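PDB 2WTB: fatty acid multifunctional protein (atmfp2), which catalyses the hydration of long-chain enoyl-CoAs and the dehydrogenation of 3-hydroxyacyl-CoAs in peroxisomal fatty acid beta-oxidation. Local coordinates for residues 152-157 against 165-170; 117-122 against 137-142; 505-510 against 695-700. One frame throughout, in Å; residues are numbered along the deposited sequence.

Contact 1: 152-157 against 165-170; sequences QRLPRL and EMILTS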
loop_
_atom_site.group_PDB
_atom_site.type_symbol
_atom_site.label_atom_id
_atom_site.label_comp_id
_atom_site.label_asym_id
_atom_site.label_seq_id
_atom_site.Cartn_x
_atom_site.Cartn_y
_atom_site.Cartn_z
ATOM N N GLN A 152 25.343 4.454 6.869
ATOM C CA GLN A 152 26.771 4.204 7.059
ATOM C C GLN A 152 27.072 2.753 7.435
ATOM O O GLN A 152 27.895 2.094 6.798
ATOM C CB GLN A 152 27.338 5.134 8.135
ATOM C CG GLN A 152 27.179 6.607 7.823
ATOM C CD GLN A 152 27.777 6.974 6.482
ATOM O OE1 GLN A 152 28.861 6.508 6.122
ATOM N NE2 GLN A 152 27.070 7.808 5.731
ATOM N N ARG A 153 26.398 2.261 8.470
ATOM C CA ARG A 153 26.721 0.954 9.031
ATOM C C ARG A 153 26.241 -0.225 8.185
ATOM O O ARG A 153 26.890 -1.269 8.150
ATOM C CB ARG A 153 26.207 0.850 10.468
ATOM C CG ARG A 153 26.860 1.856 11.399
ATOM C CD ARG A 153 26.493 1.631 12.857
ATOM N NE ARG A 153 27.269 2.511 13.727
ATOM C CZ ARG A 153 26.918 3.755 14.043
ATOM N NH1 ARG A 153 25.790 4.274 13.569
ATOM N NH2 ARG A 153 27.696 4.481 14.836
ATOM N N LEU A 154 25.117 -0.060 7.496
ATOM C CA LEU A 154 24.578 -1.143 6.674
ATOM C C LEU A 154 25.540 -1.576 5.562
ATOM O O LEU A 154 25.880 -2.754 5.464
ATOM C CB LEU A 154 23.202 -0.782 6.101
ATOM C CG LEU A 154 22.512 -1.867 5.267
ATOM C CD1 LEU A 154 22.478 -3.191 6.011
ATOM C CD2 LEU A 154 21.108 -1.441 4.874
ATOM N N PRO A 155 25.982 -0.627 4.720
ATOM C CA PRO A 155 26.937 -0.996 3.669
ATOM C C PRO A 155 28.226 -1.586 4.237
ATOM O O PRO A 155 28.836 -2.444 3.602
ATOM C CB PRO A 155 27.226 0.338 2.972
ATOM C CG PRO A 155 26.028 1.178 3.257
ATOM C CD PRO A 155 25.596 0.793 4.637
ATOM N N ARG A 156 28.629 -1.136 5.421
ATOM C CA ARG A 156 29.852 -1.632 6.047
ATOM C C ARG A 156 29.694 -3.028 6.659
ATOM O O ARG A 156 30.683 -3.729 6.880
ATOM C CB ARG A 156 30.357 -0.640 7.098
ATOM C CG ARG A 156 30.849 0.663 6.501
ATOM C CD ARG A 156 31.199 1.682 7.567
ATOM N NE ARG A 156 31.428 3.000 6.981
ATOM C CZ ARG A 156 32.612 3.436 6.567
ATOM N NH1 ARG A 156 33.680 2.662 6.678
ATOM N NH2 ARG A 156 32.727 4.648 6.044
ATOM N N LEU A 157 28.456 -3.430 6.926
ATOM C CA LEU A 157 28.198 -4.735 7.537
ATOM C C LEU A 157 27.791 -5.801 6.523
ATOM O O LEU A 157 28.128 -6.975 6.681
ATOM C CB LEU A 157 27.135 -4.622 8.635
ATOM C CG LEU A 157 27.612 -4.042 9.967
ATOM C CD1 LEU A 157 26.449 -3.854 10.926
ATOM C CD2 LEU A 157 28.680 -4.930 10.586
ATOM N N GLU A 165 20.395 -2.467 -2.179
ATOM C CA GLU A 165 19.167 -3.186 -2.485
ATOM C C GLU A 165 18.162 -3.006 -1.357
ATOM O O GLU A 165 17.026 -2.603 -1.588
ATOM C CB GLU A 165 19.443 -4.673 -2.705
ATOM C CG GLU A 165 18.188 -5.489 -2.975
ATOM C CD GLU A 165 18.410 -6.978 -2.796
ATOM O OE1 GLU A 165 19.585 -7.401 -2.738
ATOM O OE2 GLU A 165 17.412 -7.725 -2.711
ATOM N N MET A 166 18.597 -3.296 -0.134
ATOM C CA MET A 166 17.727 -3.211 1.034
ATOM C C MET A 166 17.150 -1.811 1.227
ATOM O O MET A 166 15.943 -1.651 1.417
ATOM C CB MET A 166 18.478 -3.642 2.296
ATOM C CG MET A 166 18.887 -5.103 2.312
ATOM S SD MET A 166 19.805 -5.539 3.801
ATOM C CE MET A 166 18.574 -5.226 5.063
ATOM N N ILE A 167 18.013 -0.802 1.176
ATOM C CA ILE A 167 17.584 0.572 1.413
ATOM C C ILE A 167 16.675 1.099 0.303
ATOM O O ILE A 167 15.690 1.785 0.570
ATOM C CB ILE A 167 18.785 1.515 1.579
ATOM C CG1 ILE A 167 19.587 1.133 2.821
ATOM C CG2 ILE A 167 18.318 2.959 1.674
ATOM C CD1 ILE A 167 20.656 2.140 3.182
ATOM N N LEU A 168 17.005 0.774 -0.940
ATOM C CA LEU A 168 16.216 1.249 -2.071
ATOM C C LEU A 168 14.898 0.495 -2.198
ATOM O O LEU A 168 13.842 1.101 -2.375
ATOM C CB LEU A 168 17.015 1.156 -3.374
ATOM C CG LEU A 168 18.181 2.136 -3.509
ATOM C CD1 LEU A 168 18.824 2.021 -4.884
ATOM C CD2 LEU A 168 17.714 3.557 -3.246
ATOM N N THR A 169 14.964 -0.828 -2.109
ATOM C CA THR A 169 13.772 -1.659 -2.224
ATOM C C THR A 169 12.927 -1.584 -0.955
ATOM O O THR A 169 11.729 -1.864 -0.979
ATOM C CB THR A 169 14.137 -3.126 -2.506
ATOM O OG1 THR A 169 15.101 -3.182 -3.563
ATOM C CG2 THR A 169 12.904 -3.913 -2.914
ATOM N N SER A 170 13.562 -1.201 0.149
ATOM C CA SER A 170 12.882 -1.080 1.437
ATOM C C SER A 170 12.476 -2.434 2.017
ATOM O O SER A 170 11.894 -2.500 3.100
ATOM C CB SER A 170 11.658 -0.165 1.326
ATOM O OG SER A 170 12.043 1.196 1.276
#
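Leu154 reaches from helix 150-158 to helix 160-169 and divides its two methyls between Met166 and Ile167. CD2 takes the closer partner, lying 3.6 Å from CG1 of Ile167, with CD1 of the same isoleucine a little farther along; the two side chains lie alongside, pointing in opposite senses. The other branch, Leu154 CD1, meets the sulfur, 4.2 Å from Met166 SD, and that pair crosses obliquely. With CG of Leu154 anti to the backbone N (chi1 -178°), the fork is carried out across the 8.9 Å that separate its CA from the CA of Ile167. Outside the two segments, Leu154 also rests on Met122 of helix 116-123 and on Ala163, while Ile167 touches Leu140. Elsewhere on helix 150-158, Arg153 forms a salt bridge with Glu99 and Gln152 NE2 is hydrogen-bonded to the carbonyl O of Ala254. Near the end of the second helix, Thr169 OG1 turns back to Glu165 O, 2.8 Å away, an acceptor that also receives the Thr169 backbone N-H. The consecutive helices 150-158 and 160-169 of this crotonase-family region are therefore joined here by buried, wholly apolar side chains, held by shape and dispersion and not by directed bonds.

Contact 2: 117-122 against 137-142; sequences GLELAM and LPELQL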
loop_
_atom_site.group_PDB
_atom_site.type_symbol
_atom_site.label_atom_id
_atom_site.label_comp_id
_atom_site.label_asym_id
_atom_site.label_seq_id
_atom_site.Cartn_x
_atom_site.Cartn_y
_atom_site.Cartn_z
ATOM N N GLY A 117 15.316 0.738 14.720
ATOM C CA GLY A 117 15.541 -0.478 15.479
ATOM C C GLY A 117 16.740 -1.253 14.968
ATOM O O GLY A 117 17.543 -1.762 15.751
ATOM N N LEU A 118 16.861 -1.347 13.648
ATOM C CA LEU A 118 17.991 -2.033 13.036
ATOM C C LEU A 118 19.256 -1.202 13.191
ATOM O O LEU A 118 20.349 -1.736 13.381
ATOM C CB LEU A 118 17.724 -2.300 11.556
ATOM C CG LEU A 118 18.846 -3.010 10.792
ATOM C CD1 LEU A 118 19.162 -4.357 11.423
ATOM C CD2 LEU A 118 18.487 -3.175 9.320
ATOM N N GLU A 119 19.096 0.114 13.110
ATOM C CA GLU A 119 20.223 1.027 13.221
ATOM C C GLU A 119 20.852 0.945 14.608
ATOM O O GLU A 119 22.069 0.828 14.740
ATOM C CB GLU A 119 19.789 2.459 12.897
ATOM C CG GLU A 119 19.405 2.667 11.438
ATOM C CD GLU A 119 18.977 4.092 11.135
ATOM O OE1 GLU A 119 17.993 4.562 11.743
ATOM O OE2 GLU A 119 19.621 4.741 10.282
ATOM N N LEU A 120 20.018 1.002 15.642
ATOM C CA LEU A 120 20.490 0.880 17.017
ATOM C C LEU A 120 21.275 -0.417 17.218
ATOM O O LEU A 120 22.292 -0.444 17.916
ATOM C CB LEU A 120 19.311 0.940 17.990
ATOM C CG LEU A 120 19.623 0.743 19.475
ATOM C CD1 LEU A 120 20.689 1.727 19.947
ATOM C CD2 LEU A 120 18.355 0.885 20.298
ATOM N N ALA A 121 20.796 -1.491 16.599
ATOM C CA ALA A 121 21.460 -2.786 16.702
ATOM C C ALA A 121 22.810 -2.791 15.971
ATOM O O ALA A 121 23.783 -3.373 16.453
ATOM C CB ALA A 121 20.544 -3.903 16.185
ATOM N N MET A 122 22.868 -2.135 14.815
ATOM C CA MET A 122 24.119 -2.028 14.062
ATOM C C MET A 122 25.166 -1.222 14.828
ATOM O O MET A 122 26.366 -1.393 14.619
ATOM C CB MET A 122 23.878 -1.401 12.689
ATOM C CG MET A 122 23.244 -2.337 11.675
ATOM S SD MET A 122 22.699 -1.464 10.194
ATOM C CE MET A 122 21.972 -2.806 9.263
ATOM N N LEU A 137 15.615 -1.659 6.457
ATOM C CA LEU A 137 15.445 -0.216 6.552
ATOM C C LEU A 137 14.358 0.242 5.587
ATOM O O LEU A 137 14.636 0.552 4.431
ATOM C CB LEU A 137 16.765 0.499 6.255
ATOM C CG LEU A 137 17.901 0.283 7.259
ATOM C CD1 LEU A 137 19.186 0.930 6.765
ATOM C CD2 LEU A 137 17.519 0.824 8.630
ATOM N N PRO A 138 13.106 0.280 6.068
ATOM C CA PRO A 138 11.910 0.601 5.279
ATOM C C PRO A 138 11.694 2.102 5.087
ATOM O O PRO A 138 10.767 2.492 4.379
ATOM C CB PRO A 138 10.764 0.030 6.130
ATOM C CG PRO A 138 11.424 -0.727 7.268
ATOM C CD PRO A 138 12.760 -0.098 7.445
ATOM N N GLU A 139 12.539 2.923 5.708
ATOM C CA GLU A 139 12.365 4.376 5.700
ATOM C C GLU A 139 11.949 4.963 4.349
ATOM O O GLU A 139 11.083 5.836 4.288
ATOM C CB GLU A 139 13.632 5.079 6.197
ATOM C CG GLU A 139 13.774 5.131 7.711
ATOM C CD GLU A 139 14.482 3.916 8.281
ATOM O OE1 GLU A 139 14.596 2.898 7.565
ATOM O OE2 GLU A 139 14.926 3.982 9.446
ATOM N N LEU A 140 12.564 4.490 3.273
ATOM C CA LEU A 140 12.314 5.070 1.955
ATOM C C LEU A 140 10.854 4.986 1.507
ATOM O O LEU A 140 10.401 5.804 0.707
ATOM C CB LEU A 140 13.234 4.457 0.895
ATOM C CG LEU A 140 14.539 5.208 0.624
ATOM C CD1 LEU A 140 15.445 5.198 1.846
ATOM C CD2 LEU A 140 15.252 4.616 -0.579
ATOM N N GLN A 141 10.119 4.003 2.018
ATOM C CA GLN A 141 8.714 3.851 1.644
ATOM C C GLN A 141 7.866 5.015 2.146
ATOM O O GLN A 141 6.808 5.305 1.590
ATOM C CB GLN A 141 8.146 2.521 2.143
ATOM C CG GLN A 141 8.457 1.345 1.232
ATOM C CD GLN A 141 7.796 0.055 1.684
ATOM O OE1 GLN A 141 7.424 -0.094 2.849
ATOM N NE2 GLN A 141 7.652 -0.887 0.759
ATOM N N LEU A 142 8.339 5.683 3.193
ATOM C CA LEU A 142 7.630 6.832 3.742
ATOM C C LEU A 142 8.185 8.134 3.176
ATOM O O LEU A 142 7.747 9.223 3.545
ATOM C CB LEU A 142 7.715 6.842 5.270
ATOM C CG LEU A 142 7.174 5.606 5.988
ATOM C CD1 LEU A 142 7.203 5.801 7.497
ATOM C CD2 LEU A 142 5.766 5.291 5.512
HETATM O O HOH W 1 15.700 6.475 11.205
#
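This is a buried contact, apolar at Leu137 and polar where two carboxylates face each other, and it joins helix 116-123 to the loop that follows strand 134-136. Leu137 supplies the apolar part. Its CG lies 4.1 Å from CD2 of Leu118, and its CD2 is 3.9 Å from CG of Glu119, so the fork of one leucine touches both a neighbouring leucine and the aliphatic stem of an acid. Both of these side chains cross Leu137 at about a right angle. Leu137 is also backed by Leu154 and Ile167 of the next two helices.

Beyond CG the chain of Glu119 is extended (chi2 180°), which carries its carboxylate past Leu137 toward Glu139. Glu139 bends instead at chi2 (88°) and brings its own carboxylate round to meet it. OE1 of Glu119 and OE2 of Glu139 stand 3.9 Å apart, with the carboxylate planes turned 67° from each other. A single water bridges them, donating to Glu119 OE1 at 3.0 Å and to Glu139 OE2 at 3.1 Å. Such a pair of glutamates, one on a helix and one just after a strand, with a water between them, is the catalytic arrangement of enoyl-CoA hydratases of the crotonase fold; consistent with this, Glu119 is predicted as the nucleophile and Glu139 as the proton acceptor.

The second oxygen of Glu119, OE2, accepts hydrogen bonds from the backbone N-H groups of Phe148 and Gly150, which together with the water on OE1 probably restrict rotation of the carboxylate. Pro146 packs on the same side chain. On the loop, a short 3-10 turn is closed by Leu142 N bonding to Glu139 O at 3.0 Å.

Contact 3: 505-510 against 695-700; sequences YTQAAM and GEFFKP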
loop_
_atom_site.group_PDB
_atom_site.type_symbol
_atom_site.label_atom_id
_atom_site.label_comp_id
_atom_site.label_asym_id
_atom_site.label_seq_id
_atom_site.Cartn_x
_atom_site.Cartn_y
_atom_site.Cartn_z
ATOM N N TYR A 505 -12.453 10.520 -16.051
ATOM C CA TYR A 505 -11.078 10.371 -16.516
ATOM C C TYR A 505 -11.002 10.031 -18.001
ATOM O O TYR A 505 -10.472 10.806 -18.799
ATOM C CB TYR A 505 -10.413 9.272 -15.690
ATOM C CG TYR A 505 -8.960 8.989 -15.980
ATOM C CD1 TYR A 505 -7.981 9.950 -15.761
ATOM C CD2 TYR A 505 -8.559 7.735 -16.419
ATOM C CE1 TYR A 505 -6.648 9.676 -16.004
ATOM C CE2 TYR A 505 -7.232 7.451 -16.662
ATOM C CZ TYR A 505 -6.281 8.422 -16.453
ATOM O OH TYR A 505 -4.959 8.132 -16.696
ATOM N N THR A 506 -11.538 8.873 -18.367
ATOM C CA THR A 506 -11.498 8.410 -19.751
ATOM C C THR A 506 -12.320 9.275 -20.709
ATOM O O THR A 506 -11.932 9.477 -21.858
ATOM C CB THR A 506 -11.953 6.944 -19.861
ATOM O OG1 THR A 506 -10.852 6.084 -19.547
ATOM C CG2 THR A 506 -12.437 6.635 -21.267
ATOM N N GLN A 507 -13.453 9.785 -20.240
ATOM C CA GLN A 507 -14.322 10.590 -21.091
ATOM C C GLN A 507 -13.723 11.963 -21.380
ATOM O O GLN A 507 -13.843 12.475 -22.492
ATOM C CB GLN A 507 -15.711 10.729 -20.467
ATOM C CG GLN A 507 -16.470 9.415 -20.372
ATOM C CD GLN A 507 -17.828 9.570 -19.715
ATOM O OE1 GLN A 507 -18.319 10.684 -19.535
ATOM N NE2 GLN A 507 -18.442 8.448 -19.352
ATOM N N ALA A 508 -13.078 12.553 -20.379
ATOM C CA ALA A 508 -12.425 13.845 -20.556
ATOM C C ALA A 508 -11.311 13.722 -21.583
ATOM O O ALA A 508 -11.108 14.611 -22.411
ATOM C CB ALA A 508 -11.873 14.349 -19.238
ATOM N N ALA A 509 -10.588 12.611 -21.518
ATOM C CA ALA A 509 -9.514 12.340 -22.459
ATOM C C ALA A 509 -10.054 12.253 -23.883
ATOM O O ALA A 509 -9.576 12.946 -24.783
ATOM C CB ALA A 509 -8.801 11.054 -22.084
ATOM N N MET A 510 -11.057 11.405 -24.078
ATOM C CA MET A 510 -11.615 11.176 -25.405
ATOM C C MET A 510 -12.264 12.422 -26.000
ATOM O O MET A 510 -12.230 12.621 -27.212
ATOM C CB MET A 510 -12.600 10.007 -25.390
ATOM C CG MET A 510 -11.929 8.657 -25.204
ATOM S SD MET A 510 -12.979 7.273 -25.675
ATOM C CE MET A 510 -11.874 5.900 -25.365
ATOM N N GLY A 695 -18.994 22.830 -21.722
ATOM C CA GLY A 695 -20.220 22.166 -21.313
ATOM C C GLY A 695 -20.305 21.831 -19.836
ATOM O O GLY A 695 -19.314 21.903 -19.110
ATOM N N GLU A 696 -21.501 21.453 -19.397
ATOM C CA GLU A 696 -21.750 21.129 -18.003
ATOM C C GLU A 696 -20.926 19.964 -17.489
ATOM O O GLU A 696 -20.904 19.694 -16.288
ATOM N N PHE A 697 -20.251 19.268 -18.399
ATOM C CA PHE A 697 -19.376 18.162 -18.027
ATOM C C PHE A 697 -18.308 18.639 -17.052
ATOM O O PHE A 697 -17.942 17.928 -16.116
ATOM C CB PHE A 697 -18.722 17.558 -19.273
ATOM C CG PHE A 697 -17.678 16.518 -18.972
ATOM C CD1 PHE A 697 -18.019 15.178 -18.892
ATOM C CD2 PHE A 697 -16.353 16.879 -18.781
ATOM C CE1 PHE A 697 -17.058 14.216 -18.619
ATOM C CE2 PHE A 697 -15.388 15.922 -18.508
ATOM C CZ PHE A 697 -15.741 14.590 -18.428
ATOM N N PHE A 698 -17.820 19.854 -17.275
ATOM C CA PHE A 698 -16.763 20.422 -16.448
ATOM C C PHE A 698 -17.313 21.257 -15.297
ATOM O O PHE A 698 -16.551 21.759 -14.470
ATOM C CB PHE A 698 -15.825 21.275 -17.303
ATOM C CG PHE A 698 -15.111 20.505 -18.375
ATOM C CD1 PHE A 698 -15.534 20.570 -19.693
ATOM C CD2 PHE A 698 -14.016 19.716 -18.068
ATOM C CE1 PHE A 698 -14.877 19.863 -20.684
ATOM C CE2 PHE A 698 -13.354 19.005 -19.054
ATOM C CZ PHE A 698 -13.785 19.081 -20.364
ATOM N N LYS A 699 -18.633 21.405 -15.243
ATOM C CA LYS A 699 -19.261 22.236 -14.220
ATOM C C LYS A 699 -18.949 21.732 -12.817
ATOM O O LYS A 699 -19.111 20.546 -12.531
ATOM C CB LYS A 699 -20.776 22.308 -14.424
ATOM C CG LYS A 699 -21.491 23.171 -13.396
ATOM C CD LYS A 699 -22.969 23.318 -13.719
ATOM N N PRO A 700 -18.495 22.638 -11.940
ATOM C CA PRO A 700 -18.193 22.319 -10.539
ATOM C C PRO A 700 -19.451 21.916 -9.782
ATOM O O PRO A 700 -20.493 22.552 -9.949
ATOM C CB PRO A 700 -17.662 23.644 -9.982
ATOM C CG PRO A 700 -17.244 24.432 -11.177
ATOM C CD PRO A 700 -18.189 24.040 -12.263
#
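Helix 498-514 and the irregular segment 695-700 approach most closely at Ala508 and Phe697, whose CA atoms are 8.6 Å apart, a gap that the phenylalanine ring spans. A chi1 of 173° puts the ring of Phe697 trans to its N and sends it toward the helix, leading with its far end, the CE1, CZ and CE2 atoms.

Each of these carbons has its own neighbour. CE2 lies 3.9 Å from the methyl CB of Ala508, the apolar pair of the contact. CZ is 3.9 Å from the Ala508 backbone N, which approaches the ring obliquely. CE1 comes within 3.9 Å of Gln507 OE1, an oxygen placed at the ring edge and near its plane, and CE1 is also 4.2 Å from Gln507 CB. The glutamine amide and the ring are tilted 36° from each other. Gln507 is extended beyond CG, and its OE1 accepts a hydrogen bond from the backbone N of Tyr563, so the oxygen already has a polar partner and meets the ring edge as a secondary contact. Within the loop, Phe697 CD2 sits over the centre of the Phe698 ring, 3.5 Å above its plane, and the edge of the Phe697 ring is turned to that face.

Helix 498-514 belongs to the C-terminal 3-hydroxyacyl-CoA dehydrogenase family region, and the loop links helix 680-694 to helix 702-710. Helix 624-644 borders both partners, since Phe698 packs on its Pro634 while Tyr505 touches its Thr631, Phe632 and Val635; helix 535-542 adds Pro535 against Tyr505 and Ala509.

Contacts 1 and 2 are neighbours in the enoyl-CoA hydratase/isomerase region, their centres about 9 Å apart, and they share one packed core: Leu154 CD1 of contact 1 lies 3.3 Å from Met122 CE of contact 2, and Ser170 sits beside Leu140 and Gln141. Contact 1 lies close to the predicted catalytic pair, the side chain of Leu154 being about 7 Å from that of Glu119 and the side chain of Ile167 about 7 Å from that of Glu139. Contact 3 stands apart, on the opposite side of the chain's centre, with its own centre about 45 Å from that of contact 2, far from the predicted catalytic glutamates, its nearest atoms about 22 Å from those of contact 2.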